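PDB 1O5Z: folylpolyglutamate synthase/dihydrofolate synthase from Thermotoga maritima, which probably catalyses the ATP- and magnesium-dependent addition of L-glutamate to dihydropteroate, giving dihydrofolate, and to tetrahydrofolates, lengthening their polyglutamate tails. Local coordinates for residues 247-252 against 262-267. Residues are numbered along the deposited sequence; the frame is centred on the assembly and turned at random.
Sequences LHENRF and DLVLTM
Asn250 and Leu265 form an antiparallel hydrogen-bonded pair, Asn250 N to Leu265 O at 3.0 Å and Leu265 N to Asn250 O at 2.8 Å. Phe252 N and O pair likewise with Leu263 O and N; Asp262 and Leu263 together face Phe252 in a G1 beta bulge. Leu265 O takes a second donor, Asn250 ND2 (3.2 Å), which comes from above the carbonyl plane; Asn250 OD1 turns to Tyr339 OH and Lys246 N. Just past the paired residues, a water donates to both His248 O and Thr266 OG1, linking the two segments; Thr266 OG1 also bonds Lys300 O.

On the face carrying Asn250, Phe252, Leu263 and Leu265, Leu263 CB sits 3.8 Å from the centroid of the Phe252 ring, a CH-pi contact over its face, while Leu263 CD1 meets Phe252 CE2. Leu265 CG approaches CE1 of the same ring.

On the other face, Arg251 CG, anti to the backbone N (chi1 -170°), runs beside Asp262 OD2 (3.5 Å); the bend at chi3 lays the guanidinium face against Val264 CG2. NH2 forms a salt bridge with Glu249 OE1 (3.0 Å), its hydrogen bond weak.

In this Mur ligase middle domain hairpin, strand 250-255 lies between 259-265 and 239-244, Arg251 bonding Lys243 and Ser244 by backbone; Phe252 and Leu263 pack on helix 271-286, and Leu265 reaches Met69 of helix 63-77.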
loop_
_atom_site.group_PDB
_atom_site.type_symbol
_atom_site.label_atom_id
_atom_site.label_comp_id
_atom_site.label_asym_id
_atom_site.label_seq_id
_atom_site.Cartn_x
_atom_site.Cartn_y
_atom_site.Cartn_z
ATOM N N LEU A 247 13.284 10.455 -13.092
ATOM C CA LEU A 247 13.396 10.006 -11.715
ATOM C C LEU A 247 13.089 11.140 -10.751
ATOM O O LEU A 247 13.669 12.212 -10.879
ATOM C CB LEU A 247 14.807 9.492 -11.419
ATOM C CG LEU A 247 15.157 8.001 -11.418
ATOM C CD1 LEU A 247 16.371 7.831 -10.529
ATOM C CD2 LEU A 247 14.057 7.074 -10.926
ATOM N N HIS A 248 12.176 10.894 -9.816
ATOM C CA HIS A 248 11.726 11.875 -8.783
ATOM C C HIS A 248 11.107 13.177 -9.316
ATOM O O HIS A 248 10.944 14.138 -8.586
ATOM C CB HIS A 248 12.858 12.246 -7.802
ATOM C CG HIS A 248 13.835 11.142 -7.552
ATOM N ND1 HIS A 248 13.499 9.990 -6.868
ATOM C CD2 HIS A 248 15.141 11.014 -7.899
ATOM C CE1 HIS A 248 14.553 9.195 -6.817
ATOM N NE2 HIS A 248 15.562 9.794 -7.431
ATOM N N GLU A 249 10.761 13.214 -10.583
ATOM C CA GLU A 249 10.321 14.451 -11.177
ATOM C C GLU A 249 9.480 14.115 -12.387
ATOM O O GLU A 249 9.812 14.471 -13.490
ATOM C CB GLU A 249 11.526 15.306 -11.515
ATOM C CG GLU A 249 11.198 16.721 -11.981
ATOM C CD GLU A 249 12.442 17.613 -12.073
ATOM O OE1 GLU A 249 12.583 18.399 -13.058
ATOM O OE2 GLU A 249 13.302 17.518 -11.153
ATOM N N ASN A 250 8.372 13.419 -12.139
ATOM C CA ASN A 250 7.508 12.905 -13.186
ATOM C C ASN A 250 6.348 13.840 -13.400
ATOM O O ASN A 250 5.525 14.048 -12.536
ATOM C CB ASN A 250 7.012 11.511 -12.836
ATOM C CG ASN A 250 8.159 10.533 -12.628
ATOM O OD1 ASN A 250 8.753 10.051 -13.608
ATOM N ND2 ASN A 250 8.516 10.286 -11.357
ATOM N N ARG A 251 6.288 14.372 -14.600
ATOM C CA ARG A 251 5.528 15.554 -14.873
ATOM C C ARG A 251 4.313 15.194 -15.746
ATOM O O ARG A 251 4.426 14.442 -16.714
ATOM C CB ARG A 251 6.488 16.562 -15.489
ATOM C CG ARG A 251 6.008 17.964 -15.666
ATOM C CD ARG A 251 7.164 18.942 -16.024
ATOM N NE ARG A 251 8.368 18.796 -15.170
ATOM C CZ ARG A 251 8.611 19.438 -14.000
ATOM N NH1 ARG A 251 7.753 20.315 -13.459
ATOM N NH2 ARG A 251 9.745 19.183 -13.358
ATOM N N PHE A 252 3.142 15.696 -15.357
ATOM C CA PHE A 252 1.883 15.426 -16.056
ATOM C C PHE A 252 0.844 16.554 -15.923
ATOM O O PHE A 252 0.931 17.386 -15.021
ATOM C CB PHE A 252 1.302 14.091 -15.587
ATOM C CG PHE A 252 0.859 14.090 -14.169
ATOM C CD1 PHE A 252 1.797 14.119 -13.127
ATOM C CD2 PHE A 252 -0.510 14.081 -13.856
ATOM C CE1 PHE A 252 1.367 14.117 -11.751
ATOM C CE2 PHE A 252 -0.964 14.093 -12.512
ATOM C CZ PHE A 252 -0.014 14.106 -11.457
ATOM N N ASP A 262 1.591 20.370 -15.765
ATOM C CA ASP A 262 2.908 20.119 -15.155
ATOM C C ASP A 262 2.904 19.896 -13.638
ATOM O O ASP A 262 3.699 20.479 -12.904
ATOM C CB ASP A 262 3.916 21.184 -15.576
ATOM C CG ASP A 262 4.145 21.163 -17.069
ATOM O OD1 ASP A 262 4.208 22.259 -17.675
ATOM O OD2 ASP A 262 4.231 20.089 -17.735
ATOM N N LEU A 263 2.001 19.027 -13.208
ATOM C CA LEU A 263 2.070 18.444 -11.897
ATOM C C LEU A 263 3.252 17.493 -11.842
ATOM O O LEU A 263 3.626 16.904 -12.831
ATOM C CB LEU A 263 0.796 17.682 -11.587
ATOM C CG LEU A 263 -0.517 18.469 -11.604
ATOM C CD1 LEU A 263 -1.648 17.486 -11.536
ATOM C CD2 LEU A 263 -0.607 19.403 -10.425
ATOM N N VAL A 264 3.813 17.332 -10.661
ATOM C CA VAL A 264 4.999 16.543 -10.465
ATOM C C VAL A 264 4.764 15.487 -9.389
ATOM O O VAL A 264 4.295 15.786 -8.271
ATOM C CB VAL A 264 6.182 17.457 -10.107
ATOM C CG1 VAL A 264 7.458 16.642 -9.831
ATOM C CG2 VAL A 264 6.433 18.460 -11.251
ATOM N N LEU A 265 5.053 14.244 -9.759
ATOM C CA LEU A 265 5.145 13.165 -8.817
ATOM C C LEU A 265 6.573 12.800 -8.549
ATOM O O LEU A 265 7.385 12.633 -9.454
ATOM C CB LEU A 265 4.524 11.918 -9.370
ATOM C CG LEU A 265 3.075 11.571 -9.210
ATOM C CD1 LEU A 265 3.000 10.185 -9.764
ATOM C CD2 LEU A 265 2.605 11.588 -7.774
ATOM N N THR A 266 6.856 12.586 -7.293
ATOM C CA THR A 266 8.144 12.110 -6.904
ATOM C C THR A 266 8.207 10.619 -7.156
ATOM O O THR A 266 9.196 10.115 -7.696
ATOM C CB THR A 266 8.346 12.481 -5.462
ATOM O OG1 THR A 266 8.354 13.906 -5.405
ATOM C CG2 THR A 266 9.734 12.107 -4.963
ATOM N N MET A 267 7.117 9.939 -6.812
ATOM C CA MET A 267 6.966 8.510 -7.081
ATOM C C MET A 267 7.173 8.226 -8.549
ATOM O O MET A 267 6.669 8.961 -9.426
ATOM C CB MET A 267 5.571 8.046 -6.737
ATOM C CG MET A 267 5.272 7.957 -5.283
ATOM S SD MET A 267 3.534 7.489 -5.119
ATOM C CE MET A 267 3.759 5.773 -5.477
HETATM O O HOH W 1 9.306 15.477 -7.203
#